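Local coordinates for YlqD protein (Synechococcus sp. WH 8102, PDB 4DCI), which is of unknown function, but belongs to the YlqD family and joins a small beta sheet to a long helical hairpin, a predicted coiled coil, at residues M4-I9 with I123-N128; I12-T17 with S119-K124; T17-V22 with D109-Q114; V21-W26 with V138-V143; D57-Q62 with P69-Q74. One frame throughout, in Å; residues are numbered along the deposited sequence.

Contact 1 of 5, residues M4-I9 with I123-N128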
# COMPACT_ATOMS: atom_id res chain seq x y z
N MSE B 4 30.71 16.88 4.51
CA MSE B 4 31.36 15.95 5.42
C MSE B 4 32.66 15.50 4.76
O MSE B 4 32.95 15.93 3.64
CB MSE B 4 30.43 14.76 5.72
CG MSE B 4 29.21 15.14 6.57
SE MSE B 4 27.73 13.87 6.52
CE MSE B 4 28.55 12.39 7.49
N SER B 5 33.44 14.67 5.44
CA SER B 5 34.66 14.11 4.86
C SER B 5 34.34 13.34 3.56
O SER B 5 33.23 12.81 3.41
CB SER B 5 35.37 13.20 5.88
OG SER B 5 36.61 12.71 5.39
N ASP B 6 35.29 13.30 2.63
CA ASP B 6 35.20 12.40 1.48
C ASP B 6 35.49 10.96 1.94
O ASP B 6 35.37 10.00 1.16
CB ASP B 6 36.15 12.82 0.35
CG ASP B 6 35.74 14.13 -0.31
OD1 ASP B 6 34.71 14.73 0.08
OD2 ASP B 6 36.46 14.59 -1.23
N GLY B 7 35.89 10.82 3.20
CA GLY B 7 36.13 9.53 3.83
C GLY B 7 34.83 8.85 4.21
O GLY B 7 34.79 7.63 4.42
N THR B 8 33.76 9.65 4.27
CA THR B 8 32.43 9.21 4.66
C THR B 8 31.91 8.13 3.72
O THR B 8 31.81 8.34 2.51
CB THR B 8 31.45 10.39 4.70
OG1 THR B 8 32.04 11.45 5.46
CG2 THR B 8 30.12 9.99 5.33
N ILE B 9 31.60 6.96 4.29
CA ILE B 9 31.05 5.84 3.54
C ILE B 9 29.58 5.60 3.94
O ILE B 9 29.27 5.31 5.09
CB ILE B 9 31.90 4.56 3.75
CG1 ILE B 9 33.27 4.74 3.09
CG2 ILE B 9 31.20 3.33 3.18
CD1 ILE B 9 34.29 3.69 3.47
N ILE B 123 28.74 3.40 -0.75
CA ILE B 123 29.06 4.41 -1.74
C ILE B 123 29.87 5.51 -1.09
O ILE B 123 29.68 5.82 0.09
CB ILE B 123 27.79 5.04 -2.33
CG1 ILE B 123 26.87 5.54 -1.19
CG2 ILE B 123 27.09 4.03 -3.21
CD1 ILE B 123 25.91 6.65 -1.58
N LYS B 124 30.78 6.10 -1.85
CA LYS B 124 31.59 7.21 -1.38
C LYS B 124 31.78 8.18 -2.53
O LYS B 124 31.54 7.83 -3.67
CB LYS B 124 32.93 6.72 -0.84
CG LYS B 124 33.76 5.91 -1.83
CD LYS B 124 34.73 4.98 -1.11
CE LYS B 124 35.47 4.10 -2.12
NZ LYS B 124 34.57 3.22 -2.92
N VAL B 125 32.21 9.39 -2.21
CA VAL B 125 32.46 10.41 -3.22
C VAL B 125 33.31 9.83 -4.33
O VAL B 125 34.29 9.15 -4.08
CB VAL B 125 33.19 11.61 -2.60
CG1 VAL B 125 33.65 12.57 -3.69
CG2 VAL B 125 32.28 12.33 -1.62
N GLY B 126 32.91 10.08 -5.57
CA GLY B 126 33.66 9.56 -6.70
C GLY B 126 33.03 8.32 -7.29
O GLY B 126 33.16 8.07 -8.50
N ASP B 127 32.34 7.55 -6.45
CA ASP B 127 31.59 6.38 -6.90
C ASP B 127 30.56 6.73 -7.96
O ASP B 127 30.05 7.86 -8.01
CB ASP B 127 30.86 5.69 -5.73
CG ASP B 127 31.77 4.79 -4.92
OD1 ASP B 127 32.88 4.45 -5.38
OD2 ASP B 127 31.36 4.40 -3.80
N ASN B 128 30.26 5.74 -8.80
CA ASN B 128 29.20 5.86 -9.78
C ASN B 128 27.93 5.16 -9.32
O ASN B 128 27.80 3.94 -9.39
CB ASN B 128 29.64 5.30 -11.13
CG ASN B 128 28.68 5.68 -12.24
OD1 ASN B 128 27.51 5.27 -12.24
ND2 ASN B 128 29.17 6.50 -13.18
O HOH W 1 32.75 9.82 0.32
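Two beta turns face each other beyond the end of a strand pair, with Asp6 of one set against Val125 of the other. Asp6 OD1 lies 3.8 Å from Val125 CG2, and the two side chains meet obliquely. CG2 reaches that oxygen because it is anti to the carbonyl carbon of Val125, while CG1 takes the position anti to N (chi1 171°). No direct hydrogen bond crosses here. Instead one water takes the N-H of Val125 at 2.6 Å from N and donates to Asp6 O and Thr8 O. The type I turn Ser5-Thr8 is tied internally: Ser5 OG accepts from Gly7 N at 3.0 Å, an ST turn, and Thr8 OG1 donates to Ser5 O. The opposing turn is type II, Lys124-Asp127, and follows strand 111-123. There Asp127 OD2 accepts from Lys124 N at 2.7 Å, from above the carboxylate plane, while Lys124 NZ forms a salt bridge on the syn side of OD1. Nearer the strands, Ile9 CA lies 3.7 Å from Ile123 O, and Thr8 O lies 3.9 Å from Lys124 CB. Val125 packs on Gln145 of a second subunit, and Gly126 and Asp127 form backbone hydrogen bonds with that subunit.

Contact 2 of 5, residues I12-T17 with S119-K124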
# COMPACT_ATOMS: atom_id res chain seq x y z
N ILE B 12 23.67 2.28 1.12
CA ILE B 12 22.35 2.47 0.51
C ILE B 12 21.77 1.12 0.16
O ILE B 12 22.45 0.11 0.25
CB ILE B 12 22.41 3.33 -0.77
CG1 ILE B 12 23.32 2.68 -1.82
CG2 ILE B 12 22.84 4.75 -0.44
CD1 ILE B 12 23.18 3.24 -3.21
N LYS B 13 20.52 1.13 -0.28
CA LYS B 13 19.83 -0.05 -0.74
C LYS B 13 19.79 -0.09 -2.27
O LYS B 13 19.52 0.91 -2.91
CB LYS B 13 18.43 -0.03 -0.15
CG LYS B 13 17.44 -0.94 -0.85
CD LYS B 13 16.02 -0.56 -0.48
CE LYS B 13 15.01 -1.18 -1.41
NZ LYS B 13 13.67 -0.71 -1.01
N ARG B 14 20.06 -1.26 -2.86
CA ARG B 14 20.13 -1.41 -4.32
C ARG B 14 19.62 -2.78 -4.76
O ARG B 14 19.79 -3.76 -4.05
CB ARG B 14 21.58 -1.30 -4.79
CG ARG B 14 22.31 -2.59 -4.46
CD ARG B 14 23.58 -2.81 -5.23
NE ARG B 14 24.38 -3.79 -4.51
CZ ARG B 14 25.65 -4.04 -4.75
NH1 ARG B 14 26.30 -3.39 -5.71
NH2 ARG B 14 26.28 -4.95 -4.03
N PRO B 15 19.05 -2.86 -5.97
CA PRO B 15 18.59 -4.15 -6.45
C PRO B 15 19.74 -5.00 -7.00
O PRO B 15 20.75 -4.46 -7.46
CB PRO B 15 17.66 -3.74 -7.59
CG PRO B 15 18.31 -2.52 -8.16
CD PRO B 15 18.98 -1.82 -7.02
N ILE B 16 19.59 -6.32 -6.94
CA ILE B 16 20.51 -7.25 -7.59
C ILE B 16 19.73 -8.01 -8.65
O ILE B 16 18.60 -8.43 -8.42
CB ILE B 16 21.16 -8.24 -6.59
CG1 ILE B 16 22.07 -7.51 -5.60
CG2 ILE B 16 21.99 -9.30 -7.30
CD1 ILE B 16 23.05 -6.53 -6.23
N THR B 17 20.33 -8.18 -9.83
CA THR B 17 19.68 -8.92 -10.89
C THR B 17 20.10 -10.38 -10.83
O THR B 17 21.27 -10.70 -10.69
CB THR B 17 20.02 -8.32 -12.26
OG1 THR B 17 19.50 -6.98 -12.32
CG2 THR B 17 19.42 -9.15 -13.39
N SER B 119 19.19 -5.75 -2.22
CA SER B 119 20.54 -5.79 -1.70
C SER B 119 20.91 -4.44 -1.11
O SER B 119 20.08 -3.52 -1.07
CB SER B 119 21.52 -6.14 -2.82
OG SER B 119 22.85 -6.09 -2.36
N SER B 120 22.15 -4.34 -0.64
CA SER B 120 22.67 -3.10 -0.10
C SER B 120 24.14 -3.01 -0.47
O SER B 120 24.71 -4.00 -0.90
CB SER B 120 22.48 -3.08 1.41
OG SER B 120 23.28 -4.08 2.01
N CYS B 121 24.73 -1.83 -0.33
CA CYS B 121 26.14 -1.62 -0.66
C CYS B 121 26.64 -0.24 -0.21
O CYS B 121 25.84 0.62 0.20
CB CYS B 121 26.38 -1.77 -2.16
SG CYS B 121 25.70 -0.39 -3.09
N GLU B 122 27.94 -0.03 -0.31
CA GLU B 122 28.56 1.19 0.17
C GLU B 122 28.92 2.11 -0.98
O GLU B 122 29.33 1.66 -2.04
CB GLU B 122 29.80 0.85 0.99
CG GLU B 122 29.69 -0.48 1.70
CD GLU B 122 30.46 -0.52 3.00
OE1 GLU B 122 31.64 -0.11 3.00
OE2 GLU B 122 29.87 -0.98 4.01
N ILE B 123 28.74 3.40 -0.75
CA ILE B 123 29.06 4.41 -1.74
C ILE B 123 29.87 5.51 -1.09
O ILE B 123 29.68 5.82 0.09
CB ILE B 123 27.79 5.04 -2.33
CG1 ILE B 123 26.87 5.54 -1.19
CG2 ILE B 123 27.09 4.03 -3.21
CD1 ILE B 123 25.91 6.65 -1.58
N LYS B 124 30.78 6.10 -1.85
CA LYS B 124 31.59 7.21 -1.38
C LYS B 124 31.78 8.18 -2.53
O LYS B 124 31.54 7.83 -3.67
CB LYS B 124 32.93 6.72 -0.84
CG LYS B 124 33.76 5.91 -1.83
CD LYS B 124 34.73 4.98 -1.11
CE LYS B 124 35.47 4.10 -2.12
NZ LYS B 124 34.57 3.22 -2.92
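Arg14 lays its guanidinium flat over Cys121, whose CB sits under the centre of the group, 3.5 Å from CZ. At the edge of the same group, close to its plane, Ser119 OG takes a weak hydrogen bond from Arg14 NE at 3.5 Å. The arginine reaches this far along the partner strand because CG lies between the backbone N and the carbonyl carbon (chi1 75°) and the chain then runs extended to NE. Its aliphatic part packs as well, CD lying 3.9 Å from Cys121 SG. Farther toward the strand end, Ile12 and Ile123 cross at about a right angle, with Ile12 CG2 3.8 Å from Ile123 CD1. Behind these side chains stand two antiparallel hydrogen-bonded pairs. Ile12 and Cys121 exchange both backbone bonds, Ile12 N reaching Cys121 O at 2.9 Å, and Arg14 and Ser119 do the same. Between them lies the non-hydrogen-bonded pair Lys13-Ser120, whose side chains leave by the face opposite Arg14 and Cys121. The second shell fixes the polar ends: Arg14 NH1 donates to Lys132 O, and the stronger bond of Ser119 OG is to Thr11 O of a third subunit. Strand 10-21 runs next to 136-140 on its other side, Ile16 packing on Ile137. Leu129 of helix 129-132 touches Ile12 and Ile123, and Ser119 and Ser120 pair antiparallel with a strand of the third subunit, carrying the sheet across the interface.

Contact 3 of 5, residues T17-V22 with D109-Q114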
# COMPACT_ATOMS: atom_id res chain seq x y z
N THR B 17 20.33 -8.18 -9.83
CA THR B 17 19.68 -8.92 -10.89
C THR B 17 20.10 -10.38 -10.83
O THR B 17 21.27 -10.70 -10.69
CB THR B 17 20.02 -8.32 -12.26
OG1 THR B 17 19.50 -6.98 -12.32
CG2 THR B 17 19.42 -9.15 -13.39
N VAL B 18 19.12 -11.27 -10.91
CA VAL B 18 19.41 -12.70 -10.96
C VAL B 18 19.28 -13.16 -12.41
O VAL B 18 18.23 -12.99 -13.03
CB VAL B 18 18.44 -13.50 -10.06
CG1 VAL B 18 18.99 -14.90 -9.80
CG2 VAL B 18 18.22 -12.78 -8.74
N ARG B 19 20.36 -13.70 -12.95
CA ARG B 19 20.32 -14.34 -14.27
C ARG B 19 20.45 -15.86 -14.09
O ARG B 19 21.19 -16.31 -13.23
CB ARG B 19 21.44 -13.80 -15.17
CG ARG B 19 21.29 -12.33 -15.53
CD ARG B 19 22.55 -11.79 -16.19
NE ARG B 19 22.56 -10.32 -16.15
CZ ARG B 19 23.66 -9.57 -16.22
NH1 ARG B 19 24.87 -10.11 -16.33
NH2 ARG B 19 23.55 -8.24 -16.17
N ALA B 20 19.74 -16.64 -14.90
CA ALA B 20 19.83 -18.11 -14.82
C ALA B 20 20.49 -18.71 -16.04
O ALA B 20 20.24 -18.30 -17.18
CB ALA B 20 18.47 -18.74 -14.60
N VAL B 21 21.35 -19.69 -15.79
CA VAL B 21 21.90 -20.52 -16.85
C VAL B 21 20.79 -21.48 -17.25
O VAL B 21 20.14 -22.08 -16.38
CB VAL B 21 23.15 -21.30 -16.38
CG1 VAL B 21 23.72 -22.15 -17.51
CG2 VAL B 21 24.22 -20.35 -15.90
N VAL B 22 20.55 -21.62 -18.56
CA VAL B 22 19.51 -22.53 -19.01
C VAL B 22 19.93 -24.00 -18.81
O VAL B 22 20.89 -24.49 -19.43
CB VAL B 22 19.05 -22.27 -20.46
CG1 VAL B 22 17.93 -23.23 -20.83
CG2 VAL B 22 18.56 -20.83 -20.62
N ASP B 109 22.50 -23.82 -21.69
CA ASP B 109 23.69 -22.98 -21.48
C ASP B 109 23.56 -21.52 -21.95
O ASP B 109 24.52 -20.74 -21.86
CB ASP B 109 24.95 -23.64 -22.06
CG ASP B 109 25.28 -24.95 -21.37
OD1 ASP B 109 25.00 -25.08 -20.16
OD2 ASP B 109 25.83 -25.85 -22.04
N GLN B 110 22.39 -21.15 -22.45
CA GLN B 110 22.07 -19.74 -22.64
C GLN B 110 21.83 -19.10 -21.27
O GLN B 110 21.56 -19.80 -20.28
CB GLN B 110 20.81 -19.60 -23.48
CG GLN B 110 21.06 -19.42 -24.96
CD GLN B 110 19.77 -19.13 -25.69
OE1 GLN B 110 19.00 -20.04 -26.01
NE2 GLN B 110 19.51 -17.85 -25.95
N ILE B 111 21.93 -17.78 -21.21
CA ILE B 111 21.76 -17.07 -19.95
C ILE B 111 20.60 -16.08 -20.01
O ILE B 111 20.53 -15.26 -20.92
CB ILE B 111 23.06 -16.37 -19.52
CG1 ILE B 111 24.10 -17.42 -19.10
CG2 ILE B 111 22.79 -15.38 -18.38
CD1 ILE B 111 25.49 -16.88 -18.85
N VAL B 112 19.71 -16.17 -19.02
CA VAL B 112 18.45 -15.42 -19.04
C VAL B 112 18.23 -14.58 -17.79
O VAL B 112 18.61 -14.97 -16.69
CB VAL B 112 17.25 -16.36 -19.19
CG1 VAL B 112 15.99 -15.59 -19.57
CG2 VAL B 112 17.52 -17.40 -20.25
N GLU B 113 17.60 -13.42 -17.98
CA GLU B 113 17.06 -12.64 -16.87
C GLU B 113 16.08 -13.48 -16.06
O GLU B 113 15.37 -14.31 -16.61
CB GLU B 113 16.32 -11.44 -17.43
CG GLU B 113 16.29 -10.26 -16.48
CD GLU B 113 17.53 -9.40 -16.61
OE1 GLU B 113 18.63 -9.94 -16.92
OE2 GLU B 113 17.41 -8.18 -16.41
N GLN B 114 16.05 -13.25 -14.75
CA GLN B 114 15.14 -13.97 -13.87
C GLN B 114 14.94 -13.19 -12.58
O GLN B 114 15.31 -13.66 -11.49
CB GLN B 114 15.68 -15.38 -13.57
CG GLN B 114 14.65 -16.39 -13.07
CD GLN B 114 15.18 -17.33 -11.99
OE1 GLN B 114 16.20 -18.01 -12.17
NE2 GLN B 114 14.49 -17.39 -10.86
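An antiparallel strand pair closes the sheet end of the long helical hairpin, predicted to be a coiled coil, joining Ala20 and Val112 as its hydrogen-bonded pair. Ala20 N meets Val112 O at 2.7 Å in the carbonyl plane, and Val112 N returns a bond to Ala20 O. Past the strands the pairing runs on: Val22 N donates to Gln110 O, and Asp109 N to Val22 O at 2.9 Å, in plane and on a lone pair. Arg19 and Glu113 are opposite each other as a non-hydrogen-bonded pair. Their guanidinium and carboxylate planes are 10° apart, yet Arg19 NE is 4.0 Å from Glu113 OE1, beyond a salt bridge. The bend of Glu113 at chi2 (85°) brings its carboxylate back over Thr17, where CG2 lies 3.7 Å from OE1. On the other face Val22 CG2 meets Val112 CG2 at 3.6 Å. There too Gln114 OE1 comes to 3.4 Å from Ala20 CB while accepting a weak hydrogen bond from Trp26 NE1. Val21 CG2 and Ile111 CG1 make a looser apolar contact beside Arg19. Asp109 OD1 is paired with Arg140 in a salt bridge, and Gln110 OE1 accepts from Glu107 N. Leu106, in the link from helix 69-104, packs on Val22 and Val112, while on the far edge of strand 10-21 Arg19 bonds through its backbone to Ile137 and Val139 of strand 136-140.

Contact 4 of 5, residues V21-W26 with V138-V143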
# COMPACT_ATOMS: atom_id res chain seq x y z
N VAL B 21 21.35 -19.69 -15.79
CA VAL B 21 21.90 -20.52 -16.85
C VAL B 21 20.79 -21.48 -17.25
O VAL B 21 20.14 -22.08 -16.38
CB VAL B 21 23.15 -21.30 -16.38
CG1 VAL B 21 23.72 -22.15 -17.51
CG2 VAL B 21 24.22 -20.35 -15.90
N VAL B 22 20.55 -21.62 -18.56
CA VAL B 22 19.51 -22.53 -19.01
C VAL B 22 19.93 -24.00 -18.81
O VAL B 22 20.89 -24.49 -19.43
CB VAL B 22 19.05 -22.27 -20.46
CG1 VAL B 22 17.93 -23.23 -20.83
CG2 VAL B 22 18.56 -20.83 -20.62
N THR B 23 19.21 -24.66 -17.91
CA THR B 23 19.36 -26.09 -17.66
C THR B 23 18.02 -26.73 -17.91
O THR B 23 17.00 -26.04 -17.92
CB THR B 23 19.74 -26.39 -16.20
OG1 THR B 23 18.63 -26.11 -15.34
CG2 THR B 23 20.96 -25.59 -15.76
N PRO B 24 17.99 -28.06 -18.08
CA PRO B 24 16.71 -28.72 -18.28
C PRO B 24 15.81 -28.57 -17.04
O PRO B 24 14.64 -28.26 -17.19
CB PRO B 24 17.10 -30.19 -18.50
CG PRO B 24 18.53 -30.16 -18.91
CD PRO B 24 19.11 -29.02 -18.12
N THR B 25 16.37 -28.77 -15.85
CA THR B 25 15.60 -28.58 -14.62
C THR B 25 14.95 -27.21 -14.64
O THR B 25 13.78 -27.06 -14.28
CB THR B 25 16.47 -28.69 -13.36
OG1 THR B 25 16.86 -30.05 -13.17
CG2 THR B 25 15.71 -28.22 -12.12
N TRP B 26 15.70 -26.22 -15.10
CA TRP B 26 15.21 -24.85 -15.08
C TRP B 26 14.09 -24.62 -16.04
O TRP B 26 13.10 -23.98 -15.69
CB TRP B 26 16.35 -23.88 -15.34
CG TRP B 26 15.91 -22.44 -15.29
CD1 TRP B 26 15.83 -21.62 -14.17
CD2 TRP B 26 15.44 -21.62 -16.41
NE1 TRP B 26 15.36 -20.37 -14.51
CE2 TRP B 26 15.11 -20.31 -15.84
CE3 TRP B 26 15.27 -21.83 -17.77
CZ2 TRP B 26 14.64 -19.27 -16.63
CZ3 TRP B 26 14.79 -20.77 -18.55
CH2 TRP B 26 14.48 -19.52 -17.99
N VAL B 138 24.83 -14.81 -11.55
CA VAL B 138 24.46 -15.88 -12.48
C VAL B 138 24.27 -17.18 -11.71
O VAL B 138 25.18 -17.65 -11.03
CB VAL B 138 25.52 -16.06 -13.58
CG1 VAL B 138 25.16 -17.21 -14.49
CG2 VAL B 138 25.67 -14.78 -14.39
N VAL B 139 23.06 -17.74 -11.82
CA VAL B 139 22.68 -18.98 -11.13
C VAL B 139 22.55 -20.15 -12.10
O VAL B 139 21.99 -20.01 -13.20
CB VAL B 139 21.35 -18.81 -10.35
CG1 VAL B 139 20.82 -20.16 -9.90
CG2 VAL B 139 21.54 -17.90 -9.15
N ARG B 140 23.08 -21.30 -11.69
CA ARG B 140 22.93 -22.54 -12.42
C ARG B 140 22.38 -23.58 -11.45
O ARG B 140 23.06 -23.96 -10.49
CB ARG B 140 24.27 -22.99 -12.98
CG ARG B 140 24.16 -24.06 -14.04
CD ARG B 140 25.52 -24.67 -14.33
NE ARG B 140 25.36 -26.02 -14.86
CZ ARG B 140 25.24 -26.31 -16.15
NH1 ARG B 140 25.30 -25.34 -17.06
NH2 ARG B 140 25.08 -27.57 -16.53
N ASP B 141 21.15 -24.01 -11.70
CA ASP B 141 20.45 -24.95 -10.82
C ASP B 141 20.63 -24.59 -9.36
O ASP B 141 21.00 -25.43 -8.54
CB ASP B 141 20.92 -26.39 -11.07
CG ASP B 141 20.35 -26.98 -12.35
OD1 ASP B 141 19.30 -26.48 -12.83
OD2 ASP B 141 20.95 -27.95 -12.86
N GLY B 142 20.39 -23.33 -9.04
CA GLY B 142 20.46 -22.86 -7.66
C GLY B 142 21.83 -22.47 -7.14
O GLY B 142 21.95 -21.99 -6.01
N VAL B 143 22.88 -22.66 -7.94
CA VAL B 143 24.24 -22.39 -7.47
C VAL B 143 24.85 -21.16 -8.11
O VAL B 143 24.77 -20.99 -9.32
CB VAL B 143 25.17 -23.60 -7.71
CG1 VAL B 143 26.56 -23.30 -7.17
CG2 VAL B 143 24.59 -24.84 -7.05
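The Arg140 guanidinium carries Thr23 CG2 over one face, while Val21 CG1 approaches obliquely, 3.6 Å from NH1. NH1 itself is held by a salt bridge to Asp109. The other flat group, the Asp141 carboxylate, is met on the syn side of OD1, 28° out of its plane, by Thr23 OG1, which donates at 2.6 Å. Thr23 is also the N-cap of helix 24-60, its OG1 accepting from Trp26 N at 2.9 Å. OG1 serves both because it lies between the backbone N and the carbonyl carbon (chi1 70°), leaving CG2 to face Arg140. Asp141 belongs to the type I' turn Arg140-Val143, the tight link of the hairpin between strands 136-140 and 143-148, and a helix start is thereby fastened to a hairpin turn. An alanine in place of Thr23 is likely to leave Trp26 N without its cap and Asp141 OD1 without this donor. Thr25 CB lies 3.6 Å from Asp141 OD1 as well. Strand 10-21 runs parallel beside 136-140, where Val21 N donates almost straight to Val139 O at 2.7 Å. Next to this bond Val21 CG2 packs on Val138 CG1 at 3.6 Å.

Contact 5 of 5, residues D57-Q62 with P69-Q74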
# COMPACT_ATOMS: atom_id res chain seq x y z
N ASP B 57 -28.30 -9.50 -13.80
CA ASP B 57 -29.63 -10.06 -13.57
C ASP B 57 -30.31 -9.54 -12.30
O ASP B 57 -31.53 -9.40 -12.26
CB ASP B 57 -29.58 -11.58 -13.57
CG ASP B 57 -29.35 -12.16 -14.95
OD1 ASP B 57 -28.78 -11.46 -15.81
OD2 ASP B 57 -29.75 -13.32 -15.18
N GLN B 58 -29.50 -9.28 -11.26
CA GLN B 58 -29.99 -8.72 -10.00
C GLN B 58 -30.55 -7.32 -10.19
O GLN B 58 -31.65 -7.01 -9.75
CB GLN B 58 -28.88 -8.67 -8.95
CG GLN B 58 -28.37 -10.02 -8.46
CD GLN B 58 -27.26 -9.88 -7.44
OE1 GLN B 58 -27.49 -9.45 -6.31
NE2 GLN B 58 -26.04 -10.24 -7.83
N VAL B 59 -29.76 -6.48 -10.86
CA VAL B 59 -30.08 -5.08 -11.11
C VAL B 59 -31.37 -4.92 -11.93
O VAL B 59 -32.15 -4.00 -11.68
CB VAL B 59 -28.89 -4.34 -11.76
CG1 VAL B 59 -29.30 -2.98 -12.32
CG2 VAL B 59 -27.76 -4.16 -10.76
N ARG B 60 -31.58 -5.82 -12.88
CA ARG B 60 -32.80 -5.82 -13.70
C ARG B 60 -34.06 -5.96 -12.83
O ARG B 60 -35.08 -5.34 -13.11
CB ARG B 60 -32.74 -6.94 -14.74
CG ARG B 60 -31.66 -6.76 -15.80
CD ARG B 60 -32.21 -6.18 -17.10
NE ARG B 60 -31.14 -5.66 -17.96
CZ ARG B 60 -30.41 -6.40 -18.79
NH1 ARG B 60 -29.47 -5.81 -19.52
NH2 ARG B 60 -30.59 -7.71 -18.89
N ARG B 61 -33.96 -6.77 -11.78
CA ARG B 61 -35.06 -6.97 -10.83
C ARG B 61 -35.29 -5.77 -9.90
O ARG B 61 -35.59 -5.96 -8.72
CB ARG B 61 -34.83 -8.24 -10.02
CG ARG B 61 -35.53 -9.47 -10.56
CD ARG B 61 -35.46 -10.60 -9.55
NE ARG B 61 -36.57 -11.53 -9.72
CZ ARG B 61 -36.55 -12.59 -10.53
NH1 ARG B 61 -35.47 -12.86 -11.26
NH2 ARG B 61 -37.61 -13.38 -10.61
N GLN B 62 -35.15 -4.56 -10.42
CA GLN B 62 -35.45 -3.34 -9.67
C GLN B 62 -36.70 -2.67 -10.20
O GLN B 62 -37.50 -2.13 -9.44
CB GLN B 62 -34.29 -2.36 -9.74
CG GLN B 62 -33.16 -2.61 -8.75
CD GLN B 62 -32.02 -1.62 -8.92
OE1 GLN B 62 -32.21 -0.50 -9.39
NE2 GLN B 62 -30.82 -2.04 -8.54
N PRO B 69 -34.14 4.10 -17.15
CA PRO B 69 -32.81 4.70 -17.30
C PRO B 69 -31.84 4.53 -16.13
O PRO B 69 -30.64 4.36 -16.38
CB PRO B 69 -33.13 6.18 -17.52
CG PRO B 69 -34.49 6.17 -18.14
CD PRO B 69 -35.20 5.08 -17.40
N ARG B 70 -32.32 4.57 -14.88
CA ARG B 70 -31.45 4.30 -13.71
C ARG B 70 -30.79 2.92 -13.84
O ARG B 70 -29.58 2.78 -13.64
CB ARG B 70 -32.23 4.38 -12.37
CG ARG B 70 -32.31 5.75 -11.70
CD ARG B 70 -33.68 6.38 -11.94
NE ARG B 70 -33.91 7.61 -11.18
CZ ARG B 70 -35.03 8.35 -11.27
NH1 ARG B 70 -36.01 7.98 -12.09
NH2 ARG B 70 -35.17 9.46 -10.55
N VAL B 71 -31.60 1.92 -14.18
CA VAL B 71 -31.15 0.55 -14.37
C VAL B 71 -30.17 0.46 -15.53
O VAL B 71 -29.05 -0.02 -15.37
CB VAL B 71 -32.35 -0.40 -14.62
CG1 VAL B 71 -31.89 -1.75 -15.16
CG2 VAL B 71 -33.16 -0.55 -13.34
N GLN B 72 -30.61 0.93 -16.69
CA GLN B 72 -29.82 0.85 -17.90
C GLN B 72 -28.42 1.42 -17.76
O GLN B 72 -27.48 0.90 -18.37
CB GLN B 72 -30.56 1.48 -19.08
CG GLN B 72 -31.49 0.50 -19.78
CD GLN B 72 -30.77 -0.74 -20.28
OE1 GLN B 72 -29.69 -0.66 -20.87
NE2 GLN B 72 -31.36 -1.91 -20.03
N GLU B 73 -28.26 2.46 -16.95
CA GLU B 73 -26.95 3.07 -16.74
C GLU B 73 -26.06 2.17 -15.87
O GLU B 73 -24.86 2.04 -16.11
CB GLU B 73 -27.08 4.50 -16.17
CG GLU B 73 -26.76 4.67 -14.68
CD GLU B 73 -25.56 5.58 -14.44
OE1 GLU B 73 -25.70 6.81 -14.60
OE2 GLU B 73 -24.49 5.07 -14.05
N GLN B 74 -26.66 1.54 -14.86
CA GLN B 74 -25.93 0.62 -13.99
C GLN B 74 -25.38 -0.53 -14.83
O GLN B 74 -24.19 -0.85 -14.74
CB GLN B 74 -26.83 0.06 -12.90
CG GLN B 74 -27.36 1.06 -11.90
CD GLN B 74 -28.31 0.42 -10.91
OE1 GLN B 74 -27.90 -0.36 -10.06
NE2 GLN B 74 -29.60 0.73 -11.04
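Val71, Val59 and Gln74 fill the seam between two helices near the connecting loop of an antiparallel helical hairpin, the closed end of the predicted coiled coil. Val71 turns both methyls to helix 24-60: CG1 lies 4.0 Å from Val59 CG1, and CG2 rests beside Val59 O at the same separation. With CG2 anti to the carbonyl carbon and CG1 anti to the backbone N (chi1 166°), the two branches spread to Gln62 OE1 and Val59 CG1. Val59 in turn places CG1 against the amide end of Gln74, 3.7 Å from OE1, the two side chains approaching obliquely. Gln74 reaches across with its chain extended beyond CG and meets Gln62, which comes from the opposite direction with its amide plane turned 34° from that of Gln74. Gln74 NE2 donates weakly to Gln62 OE1. Replacing Gln62 by an alanine would probably cost Gln74 NE2 this acceptor across the seam, leaving its amide tied by the weak bond to Arg70 O. Beyond the valines, Arg60 and Gln72 approach each other without a bond. Other copies of the protein pack on these helix ends: Gln62 packs on Ala76 of a third subunit, while Gln72 packs on Gln62 of a second. The two acceptors of Gln74 NE2 stand equally far off, Gln62 OE1 at 3.3 Å with an angle at the hydrogen of 166°, and Arg70 O, one turn back in its own helix, at 3.3 Å.

Overall arrangement
From the N terminus, contact 1 closes the loop from the leader segment to the turn after strand 111-123, and contact 2 lies just inside it, sharing Ile123 and Lys124. Farther along the same two strands, contact 3 nests within contact 2 and meets it at Thr17. Contact 4 begins on the stretch that contact 3 starts from, overlapping at Val21 and Val22, but runs on to strand 136-140, so it crosses contacts 1 and 2. Contacts 3 and 4 lie side by side, their centres about 7 Å apart, where the sheet passes into the helices. Nested within all four, contact 5 closes the short loop between the long helices, its centre about 53 Å from that of contact 3.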